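Local coordinates for protein carboxylesterase (Uncultured bacterium, PDB 5GMX) that hydrolyses carboxylic esters as a family VIII carboxylesterase with a beta-lactamase-like fold, and also acts on oxyimino cephalosporins, at residues Q115-Q120 with H167-V172; A121-P126 with G159-V164; R127-M132 with M243-L248; D134-D139 with A261-A266. All blocks are in the same frame, centred on the assembly; numbering follows the deposited sequence.

Contact 1: Q115-Q120 with H167-V172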
loop_
_atom_site.group_PDB
_atom_site.type_symbol
_atom_site.label_atom_id
_atom_site.label_comp_id
_atom_site.label_asym_id
_atom_site.label_seq_id
_atom_site.Cartn_x
_atom_site.Cartn_y
_atom_site.Cartn_z
ATOM N N GLN A 115 8.064 -6.796 14.637
ATOM C CA GLN A 115 8.429 -7.973 13.841
ATOM C C GLN A 115 7.309 -8.419 12.893
ATOM O O GLN A 115 7.567 -8.792 11.748
ATOM C CB GLN A 115 8.821 -9.139 14.754
ATOM C CG GLN A 115 10.156 -8.954 15.444
ATOM C CD GLN A 115 10.438 -10.054 16.460
ATOM O OE1 GLN A 115 9.525 -10.732 16.930
ATOM N NE2 GLN A 115 11.709 -10.231 16.799
ATOM N N LEU A 116 6.073 -8.405 13.382
ATOM C CA LEU A 116 4.913 -8.712 12.551
ATOM C C LEU A 116 4.828 -7.753 11.355
ATOM O O LEU A 116 4.581 -8.173 10.224
ATOM C CB LEU A 116 3.619 -8.627 13.375
ATOM C CG LEU A 116 2.312 -9.086 12.721
ATOM C CD1 LEU A 116 2.231 -10.598 12.672
ATOM C CD2 LEU A 116 1.092 -8.502 13.420
ATOM N N LEU A 117 5.037 -6.467 11.612
ATOM C CA LEU A 117 4.899 -5.450 10.567
ATOM C C LEU A 117 6.064 -5.409 9.590
ATOM O O LEU A 117 5.940 -4.797 8.533
ATOM C CB LEU A 117 4.738 -4.066 11.190
ATOM C CG LEU A 117 3.365 -3.798 11.780
ATOM C CD1 LEU A 117 3.400 -2.490 12.536
ATOM C CD2 LEU A 117 2.377 -3.724 10.640
ATOM N N SER A 118 7.179 -6.058 9.938
ATOM C CA SER A 118 8.341 -6.113 9.050
ATOM C C SER A 118 8.526 -7.491 8.424
ATOM O O SER A 118 9.624 -7.828 7.971
ATOM C CB SER A 118 9.622 -5.705 9.788
ATOM O OG SER A 118 9.818 -6.471 10.966
ATOM N N HIS A 119 7.443 -8.265 8.375
ATOM C CA HIS A 119 7.409 -9.555 7.685
ATOM C C HIS A 119 8.388 -10.543 8.311
ATOM O O HIS A 119 8.948 -11.386 7.621
ATOM C CB HIS A 119 7.708 -9.384 6.187
ATOM C CG HIS A 119 6.817 -8.387 5.518
ATOM N ND1 HIS A 119 5.613 -8.734 4.946
ATOM C CD2 HIS A 119 6.935 -7.048 5.366
ATOM C CE1 HIS A 119 5.032 -7.653 4.456
ATOM N NE2 HIS A 119 5.816 -6.617 4.697
ATOM N N GLN A 120 8.580 -10.435 9.621
ATOM C CA GLN A 120 9.477 -11.339 10.339
ATOM C C GLN A 120 8.758 -12.325 11.260
ATOM O O GLN A 120 9.403 -12.984 12.065
ATOM C CB GLN A 120 10.467 -10.540 11.171
ATOM C CG GLN A 120 11.307 -9.574 10.384
ATOM C CD GLN A 120 12.394 -8.966 11.236
ATOM O OE1 GLN A 120 13.484 -9.523 11.350
ATOM N NE2 GLN A 120 12.096 -7.831 11.863
ATOM N N HIS A 167 -4.366 -8.494 6.810
ATOM C CA HIS A 167 -5.165 -9.143 7.841
ATOM C C HIS A 167 -4.496 -9.147 9.216
ATOM O O HIS A 167 -5.160 -8.903 10.222
ATOM C CB HIS A 167 -5.491 -10.583 7.442
ATOM C CG HIS A 167 -6.645 -10.694 6.493
ATOM N ND1 HIS A 167 -6.511 -10.503 5.136
ATOM C CD2 HIS A 167 -7.956 -10.949 6.711
ATOM C CE1 HIS A 167 -7.688 -10.653 4.553
ATOM N NE2 HIS A 167 -8.583 -10.919 5.487
ATOM N N ILE A 168 -3.200 -9.444 9.279
ATOM C CA ILE A 168 -2.542 -9.525 10.581
ATOM C C ILE A 168 -2.295 -8.121 11.157
ATOM O O ILE A 168 -2.576 -7.857 12.353
ATOM C CB ILE A 168 -1.225 -10.341 10.508
ATOM C CG1 ILE A 168 -0.280 -9.779 9.446
ATOM C CG2 ILE A 168 -1.531 -11.802 10.199
ATOM C CD1 ILE A 168 0.948 -10.648 9.193
ATOM N N ALA A 169 -1.803 -7.218 10.306
ATOM C CA ALA A 169 -1.632 -5.824 10.715
ATOM C C ALA A 169 -2.976 -5.240 11.156
ATOM O O ALA A 169 -3.122 -4.664 12.254
ATOM C CB ALA A 169 -1.044 -5.003 9.568
ATOM N N GLY A 170 -3.968 -5.453 10.300
ATOM C CA GLY A 170 -5.309 -4.943 10.509
ATOM C C GLY A 170 -5.966 -5.499 11.755
ATOM O O GLY A 170 -6.709 -4.796 12.431
ATOM N N GLU A 171 -5.708 -6.767 12.060
ATOM C CA GLU A 171 -6.325 -7.378 13.225
ATOM C C GLU A 171 -5.708 -6.810 14.492
ATOM O O GLU A 171 -6.404 -6.639 15.501
ATOM C CB GLU A 171 -6.205 -8.901 13.194
ATOM C CG GLU A 171 -6.890 -9.608 14.366
ATOM C CD GLU A 171 -8.404 -9.362 14.456
ATOM O OE1 GLU A 171 -8.993 -8.728 13.552
ATOM O OE2 GLU A 171 -9.011 -9.809 15.453
ATOM N N VAL A 172 -4.416 -6.501 14.456
ATOM C CA VAL A 172 -3.857 -5.793 15.610
ATOM C C VAL A 172 -4.570 -4.445 15.812
ATOM O O VAL A 172 -5.030 -4.099 16.939
ATOM C CB VAL A 172 -2.348 -5.565 15.453
ATOM C CG1 VAL A 172 -1.819 -4.665 16.565
ATOM C CG2 VAL A 172 -1.625 -6.900 15.461
#
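Two helices of the helical part of a beta-lactamase-like fold pack here, helix 113-117 against the middle of helix 165-175. Leu116 and Leu117 meet Ile168, Ala169 and Val172. Leu116 carries most of the contact. Its CG lies anti to the backbone N (chi1 -173°), which sends both methyls across to the second helix. The two branches divide the work. CD1 touches CD1 of Ile168 at 3.7 Å, the two side chains meeting at a slant. CD2 reaches CG2 of Val172 at 3.8 Å, and these side chains run past each other in opposite directions. Leu116 therefore lies over two residues one helical turn apart. Leu117 adds a smaller touch. Its CD2 rests on the methyl CB of Ala169 at 3.8 Å, and the backbones are nearest at this pair, with Leu117 CA 6.5 Å from Ala169 CA. The small side chain of Ala169 is consistent with this approach.

All five residues are buried, and the contacts between the two segments are apolar. Val96 of helix 96-99 touches both Leu116 and Val172, and Leu145 of helix 138-146 touches Ile168. Farther along, Gln120 NE2 donates to Ser118 OG at 2.8 Å, with the hydroxyl close to the amide plane, and Ser118 OG also bonds to Ala114 O. Ser118 and Gln120 do not touch segment 167-172. Such packing of aliphatic branches is ordinary helix-to-helix core packing, here within the helical region of a serine beta-lactamase-like fold.

Contact 2: A121-P126 with G159-V164. With PMS (phenylmethanesulfonic acid), chain C.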
loop_
_atom_site.group_PDB
_atom_site.type_symbol
_atom_site.label_atom_id
_atom_site.label_comp_id
_atom_site.label_asym_id
_atom_site.label_seq_id
_atom_site.Cartn_x
_atom_site.Cartn_y
_atom_site.Cartn_z
ATOM N N ALA A 121 7.431 -12.402 11.178
ATOM C CA ALA A 121 6.686 -13.342 12.012
ATOM C C ALA A 121 6.695 -14.750 11.420
ATOM O O ALA A 121 6.381 -15.715 12.106
ATOM C CB ALA A 121 5.251 -12.869 12.214
ATOM N N GLY A 122 7.020 -14.860 10.135
ATOM C CA GLY A 122 7.146 -16.161 9.506
ATOM C C GLY A 122 5.846 -16.826 9.096
ATOM O O GLY A 122 5.816 -18.025 8.850
ATOM N N ILE A 123 4.758 -16.072 9.023
ATOM C CA ILE A 123 3.506 -16.653 8.540
ATOM C C ILE A 123 3.143 -16.026 7.201
ATOM O O ILE A 123 2.079 -15.410 7.033
ATOM C CB ILE A 123 2.364 -16.488 9.554
ATOM C CG1 ILE A 123 2.366 -15.085 10.146
ATOM C CG2 ILE A 123 2.518 -17.491 10.695
ATOM C CD1 ILE A 123 1.215 -14.851 11.091
ATOM N N CYS A 124 4.060 -16.192 6.254
ATOM C CA CYS A 124 4.051 -15.465 4.989
ATOM C C CYS A 124 2.798 -15.726 4.144
ATOM O O CYS A 124 2.429 -14.909 3.290
ATOM C CB CYS A 124 5.318 -15.809 4.205
ATOM S SG CYS A 124 6.834 -15.856 5.251
ATOM N N GLY A 125 2.149 -16.860 4.394
ATOM C CA GLY A 125 0.907 -17.216 3.729
ATOM C C GLY A 125 0.260 -18.388 4.453
ATOM O O GLY A 125 0.912 -19.051 5.259
ATOM N N PRO A 126 -1.023 -18.656 4.171
ATOM C CA PRO A 126 -1.727 -19.756 4.848
ATOM C C PRO A 126 -1.121 -21.094 4.460
ATOM O O PRO A 126 -0.783 -21.276 3.297
ATOM C CB PRO A 126 -3.168 -19.637 4.330
ATOM C CG PRO A 126 -3.253 -18.255 3.709
ATOM C CD PRO A 126 -1.885 -17.963 3.199
ATOM N N GLY A 159 10.112 -12.670 5.278
ATOM C CA GLY A 159 9.472 -13.303 4.144
ATOM C C GLY A 159 8.182 -12.550 3.882
ATOM O O GLY A 159 7.246 -12.617 4.671
ATOM N N TYR A 160 8.140 -11.836 2.764
ATOM C CA TYR A 160 6.998 -11.001 2.394
ATOM C C TYR A 160 5.646 -11.687 2.601
ATOM O O TYR A 160 5.353 -12.704 1.983
ATOM C CB TYR A 160 7.152 -10.580 0.935
ATOM C CG TYR A 160 6.191 -9.528 0.428
ATOM C CD1 TYR A 160 6.009 -8.333 1.106
ATOM C CD2 TYR A 160 5.516 -9.711 -0.769
ATOM C CE1 TYR A 160 5.153 -7.359 0.618
ATOM C CE2 TYR A 160 4.662 -8.741 -1.270
ATOM C CZ TYR A 160 4.491 -7.569 -0.576
ATOM O OH TYR A 160 3.645 -6.616 -1.079
ATOM N N HIS A 161 4.841 -11.133 3.502
ATOM C CA HIS A 161 3.494 -11.630 3.754
ATOM C C HIS A 161 2.582 -11.076 2.656
ATOM O O HIS A 161 1.784 -10.162 2.874
ATOM C CB HIS A 161 3.037 -11.232 5.171
ATOM C CG HIS A 161 3.789 -11.942 6.258
ATOM N ND1 HIS A 161 5.156 -12.114 6.225
ATOM C CD2 HIS A 161 3.365 -12.532 7.403
ATOM C CE1 HIS A 161 5.542 -12.787 7.298
ATOM N NE2 HIS A 161 4.476 -13.053 8.026
ATOM N N ALA A 162 2.738 -11.648 1.465
ATOM C CA ALA A 162 2.259 -11.070 0.207
ATOM C C ALA A 162 0.778 -10.699 0.164
ATOM O O ALA A 162 0.405 -9.698 -0.451
ATOM C CB ALA A 162 2.566 -12.023 -0.930
ATOM N N VAL A 163 -0.067 -11.514 0.780
ATOM C CA VAL A 163 -1.501 -11.256 0.731
ATOM C C VAL A 163 -2.059 -11.011 2.130
ATOM O O VAL A 163 -2.909 -10.141 2.320
ATOM C CB VAL A 163 -2.269 -12.415 0.057
ATOM C CG1 VAL A 163 -3.772 -12.127 0.043
ATOM C CG2 VAL A 163 -1.749 -12.648 -1.367
ATOM N N VAL A 164 -1.579 -11.776 3.104
ATOM C CA VAL A 164 -2.172 -11.770 4.439
ATOM C C VAL A 164 -1.657 -10.653 5.353
ATOM O O VAL A 164 -2.141 -10.512 6.475
ATOM C CB VAL A 164 -1.945 -13.134 5.149
ATOM C CG1 VAL A 164 -2.509 -14.272 4.310
ATOM C CG2 VAL A 164 -0.472 -13.363 5.434
HETATM C C PMS C . 0.350 -8.205 -3.792
HETATM S S PMS C . 1.525 -6.897 -4.069
HETATM C C1 PMS C . 0.699 -9.470 -4.557
HETATM C C2 PMS C . 0.175 -9.688 -5.824
HETATM C C3 PMS C . 0.490 -10.846 -6.522
HETATM C C4 PMS C . 1.328 -11.793 -5.954
HETATM C C5 PMS C . 1.853 -11.580 -4.687
HETATM C C6 PMS C . 1.535 -10.423 -3.991
HETATM O O2S PMS C . 2.935 -7.372 -4.342
HETATM O O1S PMS C . 1.221 -6.153 -5.348
HETATM O O HOH W 1 0.100 -14.109 1.905
#
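The loop that brings Tyr160 and Ala162 to the ligand pocket is backed here by segment 121-126, mainly through His161 and Cys124. The imidazole of His161 lies against the backbone of the other segment. Cys124 CA stands over the ring centre, 3.6 Å from the His161 centroid and 5° off the normal, a CH-pi contact. Gly122 N lies at the ring edge, near its plane. Ile123 CG1 comes within 3.6 Å of His161 NE2, its side chain oblique to that of the histidine. The ring is also held from its own segment. His161 ND1 donates to Gly159 O at 2.7 Å, a short but bent bond (130° at the hydrogen), with the oxygen tilted out of the ring plane. A chi1 of -69° sets the imidazole beside its own backbone N, and the side chain folds back to reach that oxygen.

The backbones are close as well. His161 CA points a C-H at Cys124 O, with 3.5 Å between the carbon and the oxygen. A water donates to Cys124 O at 2.8 Å and accepts from Val163 N, bridging the segments. Past it, Pro126 CD rests on Val164 CG1 at 3.9 Å.

The Tyr160 side chain leaves this contact. Its OH is hydrogen-bonded to Lys74 NZ, and phenylmethanesulfonic acid O2S lies at the ring edge. Ala162 CB touches ring atom C6 of the ligand at 3.6 Å. Ser71, Lys74 and Tyr160 fit the Ser-x-x-Lys and tyrosine pattern of class C beta-lactamases and family VIII esterases, so the loop probably carries the active-site tyrosine, and segment 121-126 packs against it.

Contact 3: R127-M132 with M243-L248. With PMS (phenylmethanesulfonic acid), chain C.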
loop_
_atom_site.group_PDB
_atom_site.type_symbol
_atom_site.label_atom_id
_atom_site.label_comp_id
_atom_site.label_asym_id
_atom_site.label_seq_id
_atom_site.Cartn_x
_atom_site.Cartn_y
_atom_site.Cartn_z
ATOM N N ARG A 127 -0.982 -22.012 5.407
ATOM C CA ARG A 127 -0.377 -23.298 5.095
ATOM C C ARG A 127 -1.299 -24.145 4.223
ATOM O O ARG A 127 -0.845 -24.872 3.339
ATOM C CB ARG A 127 -0.024 -24.047 6.377
ATOM C CG ARG A 127 1.342 -23.690 6.918
ATOM C CD ARG A 127 1.701 -24.492 8.164
ATOM N NE ARG A 127 2.939 -23.982 8.742
ATOM C CZ ARG A 127 4.153 -24.323 8.317
ATOM N NH1 ARG A 127 4.283 -25.174 7.306
ATOM N NH2 ARG A 127 5.234 -23.803 8.889
ATOM N N GLU A 128 -2.600 -24.032 4.449
ATOM C CA GLU A 128 -3.547 -24.825 3.683
ATOM C C GLU A 128 -4.156 -24.030 2.535
ATOM O O GLU A 128 -4.231 -22.799 2.581
ATOM C CB GLU A 128 -4.630 -25.373 4.611
ATOM C CG GLU A 128 -4.070 -26.377 5.621
ATOM C CD GLU A 128 -5.053 -26.753 6.712
ATOM O OE1 GLU A 128 -6.040 -26.012 6.910
ATOM O OE2 GLU A 128 -4.831 -27.793 7.372
ATOM N N ARG A 129 -4.586 -24.752 1.506
ATOM C CA ARG A 129 -5.170 -24.150 0.320
ATOM C C ARG A 129 -6.438 -23.386 0.677
ATOM O O ARG A 129 -7.338 -23.931 1.309
ATOM C CB ARG A 129 -5.461 -25.234 -0.720
ATOM C CG ARG A 129 -5.439 -24.758 -2.162
ATOM C CD ARG A 129 -5.276 -25.933 -3.122
ATOM N NE ARG A 129 -6.056 -27.099 -2.713
ATOM C CZ ARG A 129 -7.353 -27.262 -2.960
ATOM N NH1 ARG A 129 -8.030 -26.328 -3.622
ATOM N NH2 ARG A 129 -7.975 -28.361 -2.547
ATOM N N VAL A 130 -6.514 -22.128 0.253
ATOM C CA VAL A 130 -7.674 -21.299 0.561
ATOM C C VAL A 130 -8.394 -20.830 -0.704
ATOM O O VAL A 130 -7.778 -20.638 -1.752
ATOM C CB VAL A 130 -7.282 -20.059 1.411
ATOM C CG1 VAL A 130 -6.652 -20.482 2.727
ATOM C CG2 VAL A 130 -6.348 -19.150 0.642
ATOM N N GLU A 131 -9.710 -20.671 -0.594
ATOM C CA GLU A 131 -10.512 -20.082 -1.657
ATOM C C GLU A 131 -10.542 -18.562 -1.469
ATOM O O GLU A 131 -10.162 -18.061 -0.413
ATOM C CB GLU A 131 -11.940 -20.647 -1.639
ATOM C CG GLU A 131 -12.045 -22.170 -1.656
ATOM C CD GLU A 131 -11.480 -22.803 -2.918
ATOM O OE1 GLU A 131 -11.625 -22.209 -4.008
ATOM O OE2 GLU A 131 -10.896 -23.906 -2.818
HETATM N N MSE A 132 -10.993 -17.834 -2.485
HETATM C CA MSE A 132 -11.152 -16.384 -2.383
HETATM C C MSE A 132 -12.187 -16.018 -1.319
HETATM O O MSE A 132 -12.028 -15.041 -0.560
HETATM C CB MSE A 132 -11.561 -15.799 -3.734
HETATM C CG MSE A 132 -10.486 -15.890 -4.798
HETATM SE SE MSE A 132 -9.012 -14.688 -4.383
HETATM C CE MSE A 132 -7.791 -15.140 -5.854
HETATM N N MSE A 243 2.504 -17.579 -2.542
HETATM C CA MSE A 243 2.179 -17.399 -3.961
HETATM C C MSE A 243 1.043 -18.275 -4.492
HETATM O O MSE A 243 0.535 -18.031 -5.585
HETATM C CB MSE A 243 3.419 -17.649 -4.824
HETATM C CG MSE A 243 4.509 -16.584 -4.704
HETATM SE SE MSE A 243 3.900 -14.756 -5.085
HETATM C CE MSE A 243 4.213 -13.978 -3.332
ATOM N N ALA A 244 0.642 -19.295 -3.745
ATOM C CA ALA A 244 -0.326 -20.248 -4.280
ATOM C C ALA A 244 -1.613 -20.306 -3.474
ATOM O O ALA A 244 -2.599 -20.896 -3.925
ATOM C CB ALA A 244 0.298 -21.632 -4.357
ATOM N N HIS A 245 -1.605 -19.702 -2.285
ATOM C CA HIS A 245 -2.745 -19.786 -1.372
ATOM C C HIS A 245 -3.311 -18.412 -0.981
ATOM O O HIS A 245 -3.044 -17.923 0.118
ATOM C CB HIS A 245 -2.355 -20.543 -0.092
ATOM C CG HIS A 245 -1.991 -21.978 -0.315
ATOM N ND1 HIS A 245 -1.420 -22.761 0.668
ATOM C CD2 HIS A 245 -2.106 -22.772 -1.406
ATOM C CE1 HIS A 245 -1.200 -23.973 0.191
ATOM N NE2 HIS A 245 -1.611 -24.007 -1.064
ATOM N N PRO A 246 -4.108 -17.790 -1.864
ATOM C CA PRO A 246 -4.453 -18.215 -3.219
ATOM C C PRO A 246 -3.571 -17.494 -4.233
ATOM O O PRO A 246 -2.862 -16.555 -3.863
ATOM C CB PRO A 246 -5.908 -17.779 -3.344
ATOM C CG PRO A 246 -5.935 -16.470 -2.572
ATOM C CD PRO A 246 -4.855 -16.572 -1.491
ATOM N N PRO A 247 -3.576 -17.940 -5.493
ATOM C CA PRO A 247 -2.830 -17.144 -6.472
ATOM C C PRO A 247 -3.645 -15.937 -6.943
ATOM O O PRO A 247 -4.798 -16.100 -7.335
ATOM C CB PRO A 247 -2.572 -18.130 -7.617
ATOM C CG PRO A 247 -3.540 -19.266 -7.415
ATOM C CD PRO A 247 -4.245 -19.103 -6.098
ATOM N N LEU A 248 -3.053 -14.748 -6.902
ATOM C CA LEU A 248 -3.742 -13.538 -7.337
ATOM C C LEU A 248 -3.559 -13.334 -8.830
ATOM O O LEU A 248 -2.591 -13.813 -9.412
ATOM C CB LEU A 248 -3.235 -12.310 -6.586
ATOM C CG LEU A 248 -3.414 -12.264 -5.068
ATOM C CD1 LEU A 248 -3.008 -10.889 -4.554
ATOM C CD2 LEU A 248 -4.847 -12.623 -4.636
HETATM C C PMS C . 0.350 -8.205 -3.792
HETATM S S PMS C . 1.525 -6.897 -4.069
HETATM C C1 PMS C . 0.699 -9.470 -4.557
HETATM C C2 PMS C . 0.175 -9.688 -5.824
HETATM C C3 PMS C . 0.490 -10.846 -6.522
HETATM C C4 PMS C . 1.328 -11.793 -5.954
HETATM C C5 PMS C . 1.853 -11.580 -4.687
HETATM C C6 PMS C . 1.535 -10.423 -3.991
HETATM O O2S PMS C . 2.935 -7.372 -4.342
HETATM O O1S PMS C . 1.221 -6.153 -5.348
HETATM O O HOH W 2 -5.513 -21.568 -2.807
#
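His245 lies flat against the backbone of segment 127-132, with Arg129 CA over the centre of its ring. The carbon is 3.7 Å from the His245 centroid and 7° off the normal, a CH-pi contact. The Arg129 side chain crosses the histidine at about a right angle, with the guanidinium plane turned 70° from the ring. Its aliphatic CG approaches His245 CD2 at 4.0 Å, and the rest of the chain leads away. At the ring edge, Arg127 O sits 3.3 Å from His245 CE1. ND1 is hydrogen-bonded to Pro126 O, just before the segment.

Next along, Val130 CG2 packs on Pro246 CD at 3.7 Å. A cis peptide precedes this proline. Met132, a selenomethionine, bends at chi2 (-70°), which brings SE to Pro246 CG at 4.0 Å. The extended chi3 then carries CE on to Leu248 CD2 at 4.1 Å. One water donates to both Val130 O and Ala244 O.

Leu248 also turns CD1 to the ligand, 3.6 Å from phenylmethanesulfonic acid C2. The contact across these segments is thus mainly apolar and ring-face packing, with a water joining backbone carbonyls, and Leu248 passes the packing on to the phenyl ring of the ligand.

Contact 4: D134-D139 with A261-A266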
loop_
_atom_site.group_PDB
_atom_site.type_symbol
_atom_site.label_atom_id
_atom_site.label_comp_id
_atom_site.label_asym_id
_atom_site.label_seq_id
_atom_site.Cartn_x
_atom_site.Cartn_y
_atom_site.Cartn_z
ATOM N N ASP A 134 -12.644 -17.513 1.291
ATOM C CA ASP A 134 -11.928 -17.616 2.555
ATOM C C ASP A 134 -11.244 -16.294 2.866
ATOM O O ASP A 134 -11.233 -15.837 4.008
ATOM C CB ASP A 134 -10.897 -18.741 2.505
ATOM C CG ASP A 134 -11.528 -20.092 2.265
ATOM O OD1 ASP A 134 -12.601 -20.353 2.851
ATOM O OD2 ASP A 134 -10.950 -20.888 1.490
ATOM N N LEU A 135 -10.691 -15.673 1.831
ATOM C CA LEU A 135 -10.073 -14.362 1.971
ATOM C C LEU A 135 -11.082 -13.330 2.456
ATOM O O LEU A 135 -10.737 -12.431 3.232
ATOM C CB LEU A 135 -9.474 -13.911 0.637
ATOM C CG LEU A 135 -7.989 -13.586 0.596
ATOM C CD1 LEU A 135 -7.186 -14.730 1.189
ATOM C CD2 LEU A 135 -7.567 -13.312 -0.840
ATOM N N TYR A 136 -12.331 -13.471 2.019
ATOM C CA TYR A 136 -13.332 -12.456 2.360
ATOM C C TYR A 136 -13.883 -12.614 3.785
ATOM O O TYR A 136 -14.497 -11.696 4.318
ATOM C CB TYR A 136 -14.474 -12.469 1.340
ATOM C CG TYR A 136 -13.994 -12.335 -0.089
ATOM C CD1 TYR A 136 -12.762 -11.756 -0.377
ATOM C CD2 TYR A 136 -14.763 -12.794 -1.150
ATOM C CE1 TYR A 136 -12.316 -11.635 -1.672
ATOM C CE2 TYR A 136 -14.324 -12.672 -2.452
ATOM C CZ TYR A 136 -13.098 -12.093 -2.706
ATOM O OH TYR A 136 -12.641 -11.972 -3.995
ATOM N N ASP A 137 -13.645 -13.764 4.409
ATOM C CA ASP A 137 -14.105 -13.979 5.780
ATOM C C ASP A 137 -13.009 -13.584 6.766
ATOM O O ASP A 137 -12.132 -14.389 7.097
ATOM C CB ASP A 137 -14.517 -15.439 5.987
ATOM C CG ASP A 137 -15.232 -15.676 7.322
ATOM O OD1 ASP A 137 -15.006 -14.922 8.299
ATOM O OD2 ASP A 137 -16.038 -16.630 7.391
ATOM N N TRP A 138 -13.085 -12.347 7.251
ATOM C CA TRP A 138 -12.012 -11.737 8.038
ATOM C C TRP A 138 -11.620 -12.517 9.296
ATOM O O TRP A 138 -10.445 -12.877 9.492
ATOM C CB TRP A 138 -12.408 -10.315 8.437
ATOM C CG TRP A 138 -11.322 -9.596 9.169
ATOM C CD1 TRP A 138 -11.068 -9.634 10.510
ATOM C CD2 TRP A 138 -10.326 -8.741 8.596
ATOM N NE1 TRP A 138 -9.980 -8.851 10.808
ATOM C CE2 TRP A 138 -9.505 -8.293 9.648
ATOM C CE3 TRP A 138 -10.056 -8.302 7.295
ATOM C CZ2 TRP A 138 -8.431 -7.423 9.443
ATOM C CZ3 TRP A 138 -8.987 -7.438 7.091
ATOM C CH2 TRP A 138 -8.190 -7.008 8.159
ATOM N N ASP A 139 -12.601 -12.754 10.157
ATOM C CA ASP A 139 -12.352 -13.382 11.451
ATOM C C ASP A 139 -11.834 -14.807 11.301
ATOM O O ASP A 139 -11.006 -15.265 12.088
ATOM C CB ASP A 139 -13.628 -13.363 12.292
ATOM C CG ASP A 139 -14.097 -11.948 12.600
ATOM O OD1 ASP A 139 -13.235 -11.040 12.681
ATOM O OD2 ASP A 139 -15.324 -11.744 12.753
ATOM N N ALA A 261 -14.785 -6.596 -0.548
ATOM C CA ALA A 261 -14.200 -7.181 0.655
ATOM C C ALA A 261 -13.120 -6.298 1.260
ATOM O O ALA A 261 -12.775 -5.265 0.712
ATOM C CB ALA A 261 -13.622 -8.562 0.337
ATOM N N GLU A 262 -12.576 -6.713 2.394
ATOM C CA GLU A 262 -11.400 -6.038 2.922
ATOM C C GLU A 262 -10.206 -6.990 2.897
ATOM O O GLU A 262 -10.118 -7.922 3.689
ATOM C CB GLU A 262 -11.658 -5.496 4.326
ATOM C CG GLU A 262 -12.671 -4.369 4.311
ATOM C CD GLU A 262 -12.681 -3.557 5.588
ATOM O OE1 GLU A 262 -13.564 -2.674 5.716
ATOM O OE2 GLU A 262 -11.794 -3.774 6.443
ATOM N N VAL A 263 -9.323 -6.770 1.928
ATOM C CA VAL A 263 -8.084 -7.532 1.800
ATOM C C VAL A 263 -6.950 -6.527 1.721
ATOM O O VAL A 263 -6.414 -6.267 0.642
ATOM C CB VAL A 263 -8.083 -8.437 0.546
ATOM C CG1 VAL A 263 -6.914 -9.422 0.593
ATOM C CG2 VAL A 263 -9.394 -9.207 0.446
ATOM N N PRO A 264 -6.581 -5.952 2.871
ATOM C CA PRO A 264 -5.692 -4.784 2.935
ATOM C C PRO A 264 -4.243 -5.047 2.491
ATOM O O PRO A 264 -3.442 -4.118 2.457
ATOM C CB PRO A 264 -5.742 -4.394 4.417
ATOM C CG PRO A 264 -6.990 -5.067 4.963
ATOM C CD PRO A 264 -7.067 -6.350 4.202
ATOM N N GLY A 265 -3.902 -6.286 2.157
ATOM C CA GLY A 265 -2.612 -6.525 1.542
ATOM C C GLY A 265 -2.628 -6.258 0.040
ATOM O O GLY A 265 -1.573 -6.149 -0.581
ATOM N N ALA A 266 -3.814 -6.155 -0.560
ATOM C CA ALA A 266 -3.884 -6.203 -2.020
ATOM C C ALA A 266 -5.109 -5.587 -2.706
ATOM O O ALA A 266 -5.117 -5.493 -3.930
ATOM C CB ALA A 266 -3.759 -7.659 -2.470
HETATM O O HOH W 3 -11.341 -10.238 4.693
HETATM O O HOH W 4 -13.825 -8.810 3.945
#
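Tyr136 and Trp138 press the two ends of this contact onto the loop 261-266, while two waters bridge the backbones between them. One tight point is a single methyl. Ala261 CB, directed toward the helix segment, meets Tyr136 CD1 at 3.4 Å, approaching the ring obliquely. Val263 CG2 lies at the edge of the same ring. The other tight part is the indole. With chi1 at -176° the Trp138 side chain extends away from its backbone N and toward the loop. Its six-membered end arrives edge-on, with CZ3 3.6 Å from Pro264 CD. Glu262 O lies near the indole plane, also 3.6 Å from Trp138 CZ3. NE1, on the five-membered ring, donates to Glu171 OE1, and His167 stacks on the indole; together they help fix its tilt.

The looser part is the watery one, between the aromatic groups. One water donates to Leu135 O and to Glu262 O, at 2.8 Å from the latter. The other donates to Tyr136 O and accepts from Glu262 N at 2.9 Å. Glu262 thus has both backbone polar atoms bound to water, while its carboxylate turns to Ser182 and Gly184. The Tyr136 and Ala261 end is partly exposed although its closest contact is tight. Leu135, Val263 and Pro264 are buried, yet Leu135 CD2 stays 4.2 Å from Val263 CG1, these side chains lying roughly perpendicular.

Further along this loop Gly265 O bonds to Lys74 NZ. The contact therefore joins the break between helices 132-136 and 138-146 to a loop lining the probable catalytic centre of this beta-lactamase-like fold.

How the contacts relate
The four contacts form a connected group beside the phenylmethanesulfonic acid pocket. Contacts 2 and 3 both touch the ligand, with centres 12 Å apart. They meet where Met243 CE packs on Ala162 CB at 3.5 Å. Contact 1 touches contact 2, their centres about 9 Å apart, and lies farther from the ligand. His119 ND1 bonds to His161 N there, at 2.9 Å, and His119 O to Gly159 N. The side chain of Ile168 is about 13 Å from the ligand. Contact 4 meets contact 1 where His167 CD2 lies 3.4 Å from Trp138 CE3. It reaches contact 3 through Pro246 with Leu135 and Ala266 with Leu248, and contact 2 through Val163.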